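Local coordinates for protein 5-Carboxyvanillate Decarboxylase (Novosphingobium aromaticivorans, PDB 4QRN) that probably acts as a metal-dependent carboxy-lyase on 5-carboxyvanillate, and binds manganese together with a nitro-substituted vanillate-like inhibitor in its active site, at residues 39-44 against 206-211; 85-90 against 339-344; 96-101 against 335-340. All blocks are in the same frame, centred on the assembly; numbering follows the deposited sequence. Where two conformers were deposited one is given.

Contact 1. Residues 39-44 against 206-211. With MN (manganese (II) ion), chain E; 1DF (4-hydroxy-3-methoxy-5-nitrobenzoic acid), chain F.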
loop_
_atom_site.group_PDB
_atom_site.type_symbol
_atom_site.label_atom_id
_atom_site.label_comp_id
_atom_site.label_asym_id
_atom_site.label_seq_id
_atom_site.Cartn_x
_atom_site.Cartn_y
_atom_site.Cartn_z
ATOM N N ALA A 39 12.871 10.986 -18.726
ATOM C CA ALA A 39 12.197 9.847 -18.125
ATOM C C ALA A 39 13.155 9.176 -17.138
ATOM O O ALA A 39 14.226 8.733 -17.527
ATOM C CB ALA A 39 11.774 8.883 -19.216
ATOM N N THR A 40 12.759 9.112 -15.864
ATOM C CA THR A 40 13.691 8.762 -14.801
ATOM C C THR A 40 13.594 7.338 -14.228
ATOM O O THR A 40 14.262 7.076 -13.224
ATOM C CB THR A 40 13.574 9.760 -13.649
ATOM O OG1 THR A 40 12.240 9.736 -13.119
ATOM C CG2 THR A 40 13.933 11.177 -14.091
ATOM N N GLU A 41 12.854 6.414 -14.863
ATOM C CA GLU A 41 12.822 5.037 -14.370
ATOM C C GLU A 41 12.685 4.050 -15.534
ATOM O O GLU A 41 11.672 3.377 -15.690
ATOM C CB GLU A 41 11.712 4.796 -13.348
ATOM C CG GLU A 41 11.926 3.465 -12.575
ATOM C CD GLU A 41 10.674 2.974 -11.877
ATOM O OE1 GLU A 41 10.202 3.670 -10.967
ATOM O OE2 GLU A 41 10.140 1.884 -12.221
ATOM N N GLU A 42 13.730 3.944 -16.342
ATOM C CA GLU A 42 13.661 3.255 -17.637
ATOM C C GLU A 42 14.560 2.029 -17.579
ATOM O O GLU A 42 15.654 2.077 -17.036
ATOM C CB GLU A 42 14.057 4.242 -18.739
ATOM C CG GLU A 42 13.414 5.632 -18.536
ATOM C CD GLU A 42 11.897 5.573 -18.372
ATOM O OE1 GLU A 42 11.243 4.959 -19.241
ATOM O OE2 GLU A 42 11.355 6.125 -17.355
ATOM N N ALA A 43 14.069 0.908 -18.103
ATOM C CA ALA A 43 14.692 -0.383 -17.848
ATOM C C ALA A 43 15.366 -0.982 -19.087
ATOM O O ALA A 43 14.896 -0.799 -20.228
ATOM C CB ALA A 43 13.640 -1.359 -17.355
ATOM N N PHE A 44 16.423 -1.765 -18.843
ATOM C CA PHE A 44 17.007 -2.613 -19.885
ATOM C C PHE A 44 17.398 -3.942 -19.256
ATOM O O PHE A 44 17.435 -4.082 -18.028
ATOM C CB PHE A 44 18.225 -1.958 -20.558
ATOM C CG PHE A 44 19.433 -1.925 -19.685
ATOM C CD1 PHE A 44 19.586 -0.892 -18.761
ATOM C CD2 PHE A 44 20.401 -2.915 -19.755
ATOM C CE1 PHE A 44 20.652 -0.839 -17.896
ATOM C CE2 PHE A 44 21.516 -2.871 -18.868
ATOM C CZ PHE A 44 21.630 -1.822 -17.947
ATOM N N PRO A 206 22.260 9.689 -5.420
ATOM C CA PRO A 206 21.024 9.087 -4.918
ATOM C C PRO A 206 20.980 7.594 -5.139
ATOM O O PRO A 206 21.581 7.043 -6.076
ATOM C CB PRO A 206 19.948 9.761 -5.775
ATOM C CG PRO A 206 20.673 10.047 -7.077
ATOM C CD PRO A 206 22.047 10.444 -6.670
ATOM N N LEU A 207 20.210 6.955 -4.264
ATOM C CA LEU A 207 19.820 5.568 -4.385
ATOM C C LEU A 207 18.393 5.510 -4.879
ATOM O O LEU A 207 17.508 6.089 -4.232
ATOM C CB LEU A 207 19.880 4.915 -3.005
ATOM C CG LEU A 207 19.267 3.521 -2.917
ATOM C CD1 LEU A 207 19.971 2.511 -3.860
ATOM C CD2 LEU A 207 19.306 3.028 -1.486
ATOM N N TYR A 208 18.132 4.811 -5.982
ATOM C CA TYR A 208 16.757 4.538 -6.415
ATOM C C TYR A 208 16.401 3.132 -5.913
ATOM O O TYR A 208 17.054 2.153 -6.308
ATOM C CB TYR A 208 16.685 4.629 -7.945
ATOM C CG TYR A 208 15.289 4.895 -8.503
ATOM C CD1 TYR A 208 14.247 3.981 -8.360
ATOM C CD2 TYR A 208 15.010 6.078 -9.172
ATOM C CE1 TYR A 208 12.972 4.244 -8.875
ATOM C CE2 TYR A 208 13.758 6.333 -9.712
ATOM C CZ TYR A 208 12.746 5.412 -9.566
ATOM O OH TYR A 208 11.508 5.692 -10.097
ATOM N N ILE A 209 15.415 3.029 -5.018
ATOM C CA ILE A 209 14.945 1.706 -4.598
ATOM C C ILE A 209 13.778 1.368 -5.506
ATOM O O ILE A 209 12.685 1.926 -5.381
ATOM C CB ILE A 209 14.556 1.621 -3.125
ATOM C CG1 ILE A 209 15.741 1.998 -2.247
ATOM C CG2 ILE A 209 14.115 0.174 -2.815
ATOM C CD1 ILE A 209 15.463 1.955 -0.749
ATOM N N HIS A 210 14.052 0.496 -6.470
ATOM C CA HIS A 210 13.072 0.043 -7.439
ATOM C C HIS A 210 12.388 -1.217 -6.904
ATOM O O HIS A 210 12.997 -1.973 -6.142
ATOM C CB HIS A 210 13.821 -0.297 -8.731
ATOM C CG HIS A 210 12.920 -0.634 -9.876
ATOM N ND1 HIS A 210 12.380 -1.883 -10.053
ATOM C CD2 HIS A 210 12.446 0.133 -10.890
ATOM C CE1 HIS A 210 11.593 -1.861 -11.125
ATOM N NE2 HIS A 210 11.635 -0.655 -11.668
ATOM N N PRO A 211 11.145 -1.505 -7.322
ATOM C CA PRO A 211 10.507 -2.715 -6.803
ATOM C C PRO A 211 11.179 -4.002 -7.251
ATOM O O PRO A 211 11.939 -4.096 -8.225
ATOM C CB PRO A 211 9.094 -2.649 -7.390
ATOM C CG PRO A 211 8.829 -1.200 -7.633
ATOM C CD PRO A 211 10.192 -0.645 -8.055
HETATM MN MN MN E . 10.265 0.019 -13.292
HETATM C C1 1DF F . 6.984 -4.398 -14.390
HETATM C CO1 1DF F . 6.797 -3.103 -13.995
HETATM C CO2 1DF F . 8.269 -4.973 -14.277
HETATM C CM1 1DF F . 7.971 -2.389 -13.582
HETATM C CM2 1DF F . 9.383 -4.204 -14.009
HETATM O OM 1DF F . 10.653 -4.702 -13.936
HETATM C CZ 1DF F . 9.274 -2.842 -13.771
HETATM C CC 1DF F . 5.862 -5.246 -14.864
HETATM C CV 1DF F . 10.796 -6.122 -13.900
HETATM O O1 1DF F . 4.863 -4.656 -15.452
HETATM O O2 1DF F . 5.933 -6.469 -14.700
HETATM O O3 1DF F . 10.310 -2.061 -13.684
HETATM N N 1DF F . 7.691 -1.198 -12.707
HETATM O O11 1DF F . 8.566 -0.576 -12.173
HETATM O O22 1DF F . 6.484 -0.967 -12.418
HETATM O O HOH W 1 11.968 0.553 -14.562
#

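Contact 2. Residues 85-90 against 339-344. With 1DF (4-hydroxy-3-methoxy-5-nitrobenzoic acid), chain F.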
loop_
_atom_site.group_PDB
_atom_site.type_symbol
_atom_site.label_atom_id
_atom_site.label_comp_id
_atom_site.label_asym_id
_atom_site.label_seq_id
_atom_site.Cartn_x
_atom_site.Cartn_y
_atom_site.Cartn_z
ATOM N N LEU A 85 10.243 -7.973 -23.803
ATOM C CA LEU A 85 11.553 -8.607 -23.763
ATOM C C LEU A 85 12.425 -8.055 -24.890
ATOM O O LEU A 85 13.611 -7.772 -24.679
ATOM C CB LEU A 85 11.382 -10.124 -23.851
ATOM C CG LEU A 85 12.648 -10.957 -23.750
ATOM C CD1 LEU A 85 13.326 -10.728 -22.419
ATOM C CD2 LEU A 85 12.305 -12.444 -23.985
ATOM N N GLU A 86 11.854 -7.909 -26.084
ATOM C CA GLU A 86 12.608 -7.336 -27.184
ATOM C C GLU A 86 13.121 -5.933 -26.865
ATOM O O GLU A 86 14.286 -5.586 -27.098
ATOM C CB GLU A 86 11.729 -7.275 -28.431
ATOM C CG GLU A 86 11.480 -8.610 -29.069
ATOM C CD GLU A 86 10.630 -8.514 -30.333
ATOM O OE1 GLU A 86 10.465 -7.395 -30.886
ATOM O OE2 GLU A 86 10.137 -9.574 -30.788
ATOM N N ARG A 87 12.243 -5.099 -26.337
ATOM C CA ARG A 87 12.632 -3.724 -26.031
ATOM C C ARG A 87 13.663 -3.674 -24.902
ATOM O O ARG A 87 14.594 -2.854 -24.969
ATOM C CB ARG A 87 11.404 -2.865 -25.701
ATOM C CG ARG A 87 10.597 -2.518 -26.947
ATOM C CD ARG A 87 9.333 -1.798 -26.590
ATOM N NE ARG A 87 8.710 -1.264 -27.790
ATOM C CZ ARG A 87 7.413 -1.267 -28.041
ATOM N NH1 ARG A 87 6.552 -1.771 -27.168
ATOM N NH2 ARG A 87 6.992 -0.745 -29.188
ATOM N N LEU A 88 13.498 -4.493 -23.871
ATOM C CA LEU A 88 14.475 -4.490 -22.779
ATOM C C LEU A 88 15.881 -4.713 -23.279
ATOM O O LEU A 88 16.838 -4.112 -22.783
ATOM C CB LEU A 88 14.159 -5.610 -21.783
ATOM C CG LEU A 88 13.013 -5.347 -20.804
ATOM C CD1 LEU A 88 12.681 -6.660 -20.082
ATOM C CD2 LEU A 88 13.390 -4.267 -19.793
ATOM N N LEU A 89 16.016 -5.617 -24.253
ATOM C CA LEU A 89 17.342 -6.065 -24.678
ATOM C C LEU A 89 18.051 -5.063 -25.586
ATOM O O LEU A 89 19.264 -5.181 -25.804
ATOM C CB LEU A 89 17.233 -7.443 -25.337
ATOM C CG LEU A 89 16.908 -8.567 -24.336
ATOM C CD1 LEU A 89 16.428 -9.816 -25.074
ATOM C CD2 LEU A 89 18.071 -8.891 -23.409
ATOM N N ASP A 90 17.322 -4.078 -26.109
ATOM C CA ASP A 90 17.923 -3.114 -27.033
ATOM C C ASP A 90 18.431 -1.897 -26.263
ATOM O O ASP A 90 17.699 -1.322 -25.460
ATOM C CB ASP A 90 16.923 -2.660 -28.081
ATOM C CG ASP A 90 17.592 -1.906 -29.210
ATOM O OD1 ASP A 90 18.002 -2.571 -30.184
ATOM O OD2 ASP A 90 17.730 -0.663 -29.146
ATOM N N TYR A 339 7.899 -1.469 -19.800
ATOM C CA TYR A 339 6.756 -2.068 -19.136
ATOM C C TYR A 339 5.475 -1.267 -19.300
ATOM O O TYR A 339 4.374 -1.823 -19.257
ATOM C CB TYR A 339 7.063 -2.289 -17.649
ATOM C CG TYR A 339 8.245 -3.230 -17.474
ATOM C CD1 TYR A 339 8.095 -4.599 -17.660
ATOM C CD2 TYR A 339 9.509 -2.756 -17.126
ATOM C CE1 TYR A 339 9.163 -5.471 -17.541
ATOM C CE2 TYR A 339 10.605 -3.619 -17.010
ATOM C CZ TYR A 339 10.404 -4.977 -17.196
ATOM O OH TYR A 339 11.439 -5.856 -17.071
ATOM N N GLN A 340 5.613 0.045 -19.456
ATOM C CA GLN A 340 4.476 0.929 -19.597
ATOM C C GLN A 340 4.810 2.025 -20.614
ATOM O O GLN A 340 5.002 3.193 -20.264
ATOM C CB GLN A 340 4.068 1.481 -18.234
ATOM C CG GLN A 340 2.692 2.118 -18.243
ATOM C CD GLN A 340 2.051 2.124 -16.864
ATOM O OE1 GLN A 340 2.450 1.376 -15.964
ATOM N NE2 GLN A 340 1.060 2.998 -16.689
ATOM N N TYR A 341 4.893 1.624 -21.879
ATOM C CA TYR A 341 5.280 2.501 -22.983
ATOM C C TYR A 341 4.015 2.943 -23.698
ATOM O O TYR A 341 3.489 2.216 -24.529
ATOM C CB TYR A 341 6.192 1.712 -23.934
ATOM C CG TYR A 341 6.594 2.445 -25.190
ATOM C CD1 TYR A 341 7.161 3.718 -25.140
ATOM C CD2 TYR A 341 6.437 1.856 -26.436
ATOM C CE1 TYR A 341 7.554 4.391 -26.284
ATOM C CE2 TYR A 341 6.815 2.515 -27.595
ATOM C CZ TYR A 341 7.369 3.783 -27.520
ATOM O OH TYR A 341 7.733 4.451 -28.664
ATOM N N VAL A 342 3.507 4.117 -23.345
ATOM C CA VAL A 342 2.176 4.530 -23.789
ATOM C C VAL A 342 2.206 5.980 -24.225
ATOM O O VAL A 342 2.270 6.893 -23.411
ATOM C CB VAL A 342 1.120 4.357 -22.665
ATOM C CG1 VAL A 342 -0.265 4.610 -23.229
ATOM C CG2 VAL A 342 1.236 2.974 -21.983
ATOM N N ALA A 343 2.170 6.204 -25.538
ATOM C CA ALA A 343 2.213 7.572 -26.055
ATOM C C ALA A 343 1.099 8.424 -25.441
ATOM O O ALA A 343 1.308 9.613 -25.141
ATOM C CB ALA A 343 2.125 7.558 -27.589
ATOM N N ASP A 344 -0.095 7.857 -25.284
ATOM C CA ASP A 344 -1.191 8.648 -24.728
ATOM C C ASP A 344 -0.906 9.112 -23.302
ATOM O O ASP A 344 -1.455 10.132 -22.883
ATOM C CB ASP A 344 -2.508 7.862 -24.766
ATOM C CG ASP A 344 -3.163 7.864 -26.121
ATOM O OD1 ASP A 344 -2.859 8.728 -26.960
ATOM O OD2 ASP A 344 -4.041 7.013 -26.315
HETATM C C1 1DF F . 6.984 -4.398 -14.390
HETATM C CO1 1DF F . 6.797 -3.103 -13.995
HETATM C CO2 1DF F . 8.269 -4.973 -14.277
HETATM C CM1 1DF F . 7.971 -2.389 -13.582
HETATM C CM2 1DF F . 9.383 -4.204 -14.009
HETATM O OM 1DF F . 10.653 -4.702 -13.936
HETATM C CZ 1DF F . 9.274 -2.842 -13.771
HETATM C CC 1DF F . 5.862 -5.246 -14.864
HETATM C CV 1DF F . 10.796 -6.122 -13.900
HETATM O O1 1DF F . 4.863 -4.656 -15.452
HETATM O O2 1DF F . 5.933 -6.469 -14.700
HETATM O O3 1DF F . 10.310 -2.061 -13.684
HETATM N N 1DF F . 7.691 -1.198 -12.707
HETATM O O11 1DF F . 8.566 -0.576 -12.173
HETATM O O22 1DF F . 6.484 -0.967 -12.418
#

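Contact 3. Residues 96-101 against 335-340. With MN (manganese (II) ion), chain E; 1DF (4-hydroxy-3-methoxy-5-nitrobenzoic acid), chain F.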
loop_
_atom_site.group_PDB
_atom_site.type_symbol
_atom_site.label_atom_id
_atom_site.label_comp_id
_atom_site.label_asym_id
_atom_site.label_seq_id
_atom_site.Cartn_x
_atom_site.Cartn_y
_atom_site.Cartn_z
ATOM N N ILE A 96 16.160 4.232 -29.138
ATOM C CA ILE A 96 16.170 5.646 -29.492
ATOM C C ILE A 96 14.937 6.003 -30.322
ATOM O O ILE A 96 14.324 7.036 -30.089
ATOM C CB ILE A 96 17.452 5.995 -30.260
ATOM C CG1 ILE A 96 18.676 5.900 -29.345
ATOM C CG2 ILE A 96 17.339 7.371 -30.947
ATOM C CD1 ILE A 96 18.816 6.997 -28.366
ATOM N N ALA A 97 14.589 5.167 -31.296
ATOM C CA ALA A 97 13.399 5.431 -32.108
ATOM C C ALA A 97 12.133 5.433 -31.229
ATOM O O ALA A 97 11.229 6.244 -31.452
ATOM C CB ALA A 97 13.296 4.413 -33.225
ATOM N N ASP A 98 12.063 4.517 -30.271
ATOM C CA ASP A 98 10.905 4.480 -29.394
ATOM C C ASP A 98 10.820 5.756 -28.545
ATOM O O ASP A 98 9.719 6.264 -28.285
ATOM C CB ASP A 98 10.946 3.241 -28.477
ATOM C CG ASP A 98 10.494 1.954 -29.179
ATOM O OD1 ASP A 98 10.057 1.994 -30.351
ATOM O OD2 ASP A 98 10.561 0.884 -28.531
ATOM N N MET A 99 11.959 6.244 -28.077
ATOM C CA MET A 99 11.996 7.508 -27.365
ATOM C C MET A 99 11.580 8.652 -28.280
ATOM O O MET A 99 10.755 9.499 -27.907
ATOM C CB MET A 99 13.388 7.760 -26.803
ATOM C CG MET A 99 13.740 6.810 -25.650
ATOM S SD MET A 99 15.478 6.783 -25.198
ATOM C CE MET A 99 15.728 8.472 -24.649
ATOM N N ASP A 100 12.145 8.694 -29.490
ATOM C CA ASP A 100 11.825 9.754 -30.424
ATOM C C ASP A 100 10.310 9.778 -30.688
ATOM O O ASP A 100 9.700 10.846 -30.801
ATOM C CB ASP A 100 12.581 9.552 -31.732
ATOM C CG ASP A 100 14.080 9.846 -31.622
ATOM O OD1 ASP A 100 14.522 10.498 -30.649
ATOM O OD2 ASP A 100 14.815 9.461 -32.566
ATOM N N ALA A 101 9.695 8.608 -30.818
ATOM C CA ALA A 101 8.272 8.514 -31.141
ATOM C C ALA A 101 7.364 8.994 -30.018
ATOM O O ALA A 101 6.174 9.219 -30.244
ATOM C CB ALA A 101 7.916 7.086 -31.528
ATOM N N MET A 335 8.645 7.225 -17.206
ATOM C CA MET A 335 7.791 6.440 -18.083
ATOM C C MET A 335 7.653 4.956 -17.658
ATOM O O MET A 335 6.597 4.365 -17.845
ATOM C CB MET A 335 8.311 6.542 -19.519
ATOM C CG MET A 335 7.557 5.679 -20.500
ATOM S SD MET A 335 8.117 5.845 -22.195
ATOM C CE MET A 335 7.164 7.253 -22.752
ATOM N N ASP A 336 8.729 4.349 -17.141
ATOM C CA ASP A 336 8.754 2.903 -16.885
ATOM C C ASP A 336 8.786 2.152 -18.227
ATOM O O ASP A 336 8.259 1.040 -18.341
ATOM C CB ASP A 336 7.589 2.441 -15.959
ATOM C CG ASP A 336 8.059 1.600 -14.749
ATOM O OD1 ASP A 336 9.163 0.974 -14.809
ATOM O OD2 ASP A 336 7.287 1.572 -13.753
ATOM N N TYR A 337 9.470 2.711 -19.223
ATOM C CA TYR A 337 9.693 1.967 -20.463
ATOM C C TYR A 337 10.531 0.722 -20.145
ATOM O O TYR A 337 11.493 0.822 -19.393
ATOM C CB TYR A 337 10.457 2.846 -21.417
ATOM C CG TYR A 337 10.828 2.197 -22.729
ATOM C CD1 TYR A 337 12.036 1.508 -22.886
ATOM C CD2 TYR A 337 9.982 2.298 -23.834
ATOM C CE1 TYR A 337 12.408 0.963 -24.105
ATOM C CE2 TYR A 337 10.343 1.739 -25.074
ATOM C CZ TYR A 337 11.564 1.083 -25.195
ATOM O OH TYR A 337 11.976 0.551 -26.405
ATOM N N PRO A 338 10.229 -0.446 -20.738
ATOM C CA PRO A 338 9.184 -0.715 -21.733
ATOM C C PRO A 338 7.938 -1.344 -21.125
ATOM O O PRO A 338 7.042 -1.745 -21.878
ATOM C CB PRO A 338 9.893 -1.688 -22.678
ATOM C CG PRO A 338 10.711 -2.545 -21.747
ATOM C CD PRO A 338 11.198 -1.564 -20.671
ATOM N N TYR A 339 7.899 -1.469 -19.800
ATOM C CA TYR A 339 6.756 -2.068 -19.136
ATOM C C TYR A 339 5.475 -1.267 -19.300
ATOM O O TYR A 339 4.374 -1.823 -19.257
ATOM C CB TYR A 339 7.063 -2.289 -17.649
ATOM C CG TYR A 339 8.245 -3.230 -17.474
ATOM C CD1 TYR A 339 8.095 -4.599 -17.660
ATOM C CD2 TYR A 339 9.509 -2.756 -17.126
ATOM C CE1 TYR A 339 9.163 -5.471 -17.541
ATOM C CE2 TYR A 339 10.605 -3.619 -17.010
ATOM C CZ TYR A 339 10.404 -4.977 -17.196
ATOM O OH TYR A 339 11.439 -5.856 -17.071
ATOM N N GLN A 340 5.613 0.045 -19.456
ATOM C CA GLN A 340 4.476 0.929 -19.597
ATOM C C GLN A 340 4.810 2.025 -20.614
ATOM O O GLN A 340 5.002 3.193 -20.264
ATOM C CB GLN A 340 4.068 1.481 -18.234
ATOM C CG GLN A 340 2.692 2.118 -18.243
ATOM C CD GLN A 340 2.051 2.124 -16.864
ATOM O OE1 GLN A 340 2.450 1.376 -15.964
ATOM N NE2 GLN A 340 1.060 2.998 -16.689
HETATM MN MN MN E . 10.265 0.019 -13.292
HETATM C C1 1DF F . 6.984 -4.398 -14.390
HETATM C CO1 1DF F . 6.797 -3.103 -13.995
HETATM C CO2 1DF F . 8.269 -4.973 -14.277
HETATM C CM1 1DF F . 7.971 -2.389 -13.582
HETATM C CM2 1DF F . 9.383 -4.204 -14.009
HETATM O OM 1DF F . 10.653 -4.702 -13.936
HETATM C CZ 1DF F . 9.274 -2.842 -13.771
HETATM C CC 1DF F . 5.862 -5.246 -14.864
HETATM C CV 1DF F . 10.796 -6.122 -13.900
HETATM O O1 1DF F . 4.863 -4.656 -15.452
HETATM O O2 1DF F . 5.933 -6.469 -14.700
HETATM O O3 1DF F . 10.310 -2.061 -13.684
HETATM N N 1DF F . 7.691 -1.198 -12.707
HETATM O O11 1DF F . 8.566 -0.576 -12.173
HETATM O O22 1DF F . 6.484 -0.967 -12.418
HETATM O O HOH W 1 11.968 0.553 -14.562
#

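Contact 1. Residues 39-44 against 206-211
Glu-41 and His-210 lie where the two backbones come nearest, with their CA atoms 8.5 Å apart, too far for main-chain pairing, and side chains bridge the gap. Glu-41 reaches out with CG anti to the backbone N (chi1 -165°) and an extended chain, which places OE2 on the manganese and OE1 between two hydroxyls, those of Tyr-208 and Ser-311. Glu-41 OE1 accepts a hydrogen bond of 2.6 Å from Tyr-208 OH on its anti lone pair, pointing away from the other oxygen; the same phenol oxygen is also hydrogen-bonded with Thr-309 OG1. The tyrosine ring and the carboxylate stand 78° apart, and OE1 meets the ring edge near its plane. With OE2 on the metal and two hydroxyls on OE1, the carboxylate has little freedom to turn, and tyrosine suits the place because it spans the distance and offers a proton at its end. His-210 brings NE2 to within 2.2 Å of the manganese, while its other nitrogen, ND1, donates to Pro-211 O over 2.9 Å, in the carbonyl plane and on a lone pair; that bond holds the imidazole in orientation for the metal. Manganese is completed by the inhibitor oxygens O3 and O11, Asp-336 and a water, which itself donates to Glu-41 O at 3.1 Å. The contact is wholly buried near the centre of the chain. Strand 38-44 pairs with strand 106-111 beside it, strand 207-209 lies next to strand 177-179, and helix 233-248 packs against Ile-209 and Pro-211.

Contact 2. Residues 85-90 against 339-344
Arg-87 lays its guanidinium against the edge of the Tyr-341 ring: CD2 of the tyrosine stands 3.6 Å above the guanidinium plane, over its centre, and the two planes are 66° apart. NH2 of Arg-87 also comes within 3.6 Å of Tyr-341 CE2. The ring edge therefore meets the flat face of the arginine, whose NE is held in a salt bridge by Asp-98 and whose rotation is thereby limited. The hydroxyl of Tyr-341 bonds the carbonyl oxygen of the same Asp-98. Deeper in the protein, Leu-88 crosses Tyr-339 at about a right angle; its CD1 lies 3.4 Å from Tyr-339 OH, and Leu-88 CD2 is 4.0 Å from Tyr-339 CE2. A branched apolar residue fits here, since its two methyl groups press against the phenol end, while the hydroxyl finds its polar partner in Thr-112. One face of the Tyr-339 ring receives the inhibitor, with CM2 of the ligand 3.2 Å above the centre, and the methoxy carbon CV approaches Tyr-339 OH to 3.2 Å. Helix 79-89 thus backs a loop that forms one wall of the ligand pocket, following the last strand of the barrel, as in the distorted (beta/alpha)8 barrel of the amidohydrolase superfamily.

Contact 3. Residues 96-101 against 335-340
Asp-98 and Tyr-337 make the contact between helix 93-101 and the loop 335-340, and the order of residues along the helix places it. Ile-96 turns away from the loop and packs on Phe-147 of strand 147-149. Asp-98 points toward the loop, and its OD2 accepts a hydrogen bond of 2.6 Å from Tyr-337 OH on the anti lone pair. That oxygen lies at the edge of the Tyr-337 ring, in its plane, while the carboxylate as a whole is turned 68° from it. Met-99 follows, its side chain also touching Phe-147, and Asp-100 forms a salt bridge with Arg-146. On the loop side, a chi1 of 177° swings the ring of Tyr-337 away from its own N and carries the hydroxyl out to the helix. One face of this ring is covered by Pro-338 CB, 3.8 Å above the centre, across a cis peptide bond. The preceding residue, Asp-336, has two conformers; in the one given, Asp-336 OD1 lies 2.1 Å from the manganese, and OD2 is hydrogen-bonded by His-263. Tyr-339 comes next, its carbonyl oxygen bonded by Arg-80. An alanine in place of Tyr-339 is likely to leave one face of the inhibitor ring uncovered and Thr-112 without its hydroxyl partner. Because Asp-98 OD2 also carries the salt bridge with Arg-87, a phenol and a guanidinium share one oxygen, which would probably favour the ionised carboxylate and links the metal-binding loop to helix 93-101 directly, and to helix 79-89 through the shared carboxylate.

In the fold
Contact 1 is core, entirely buried near the middle of the chain, whereas contacts 2 and 3 lie about 16 Å from that centre and are only partly buried. Contacts 2 and 3 end on the same loop, sharing Tyr-339 and Gln-340, and approach it from the consecutive helices 79-89 and 93-101; Arg-87 and Asp-98 join them by a salt bridge. Contact 1 links the two sheets of the barrel by metal coordination and buried hydrogen bonds, while the outer pair rely on arginine, acid and phenol groups with some apolar packing. Contacts 1 and 3 supply the manganese ligands from the protein, and all three include residues that line the inhibitor pocket.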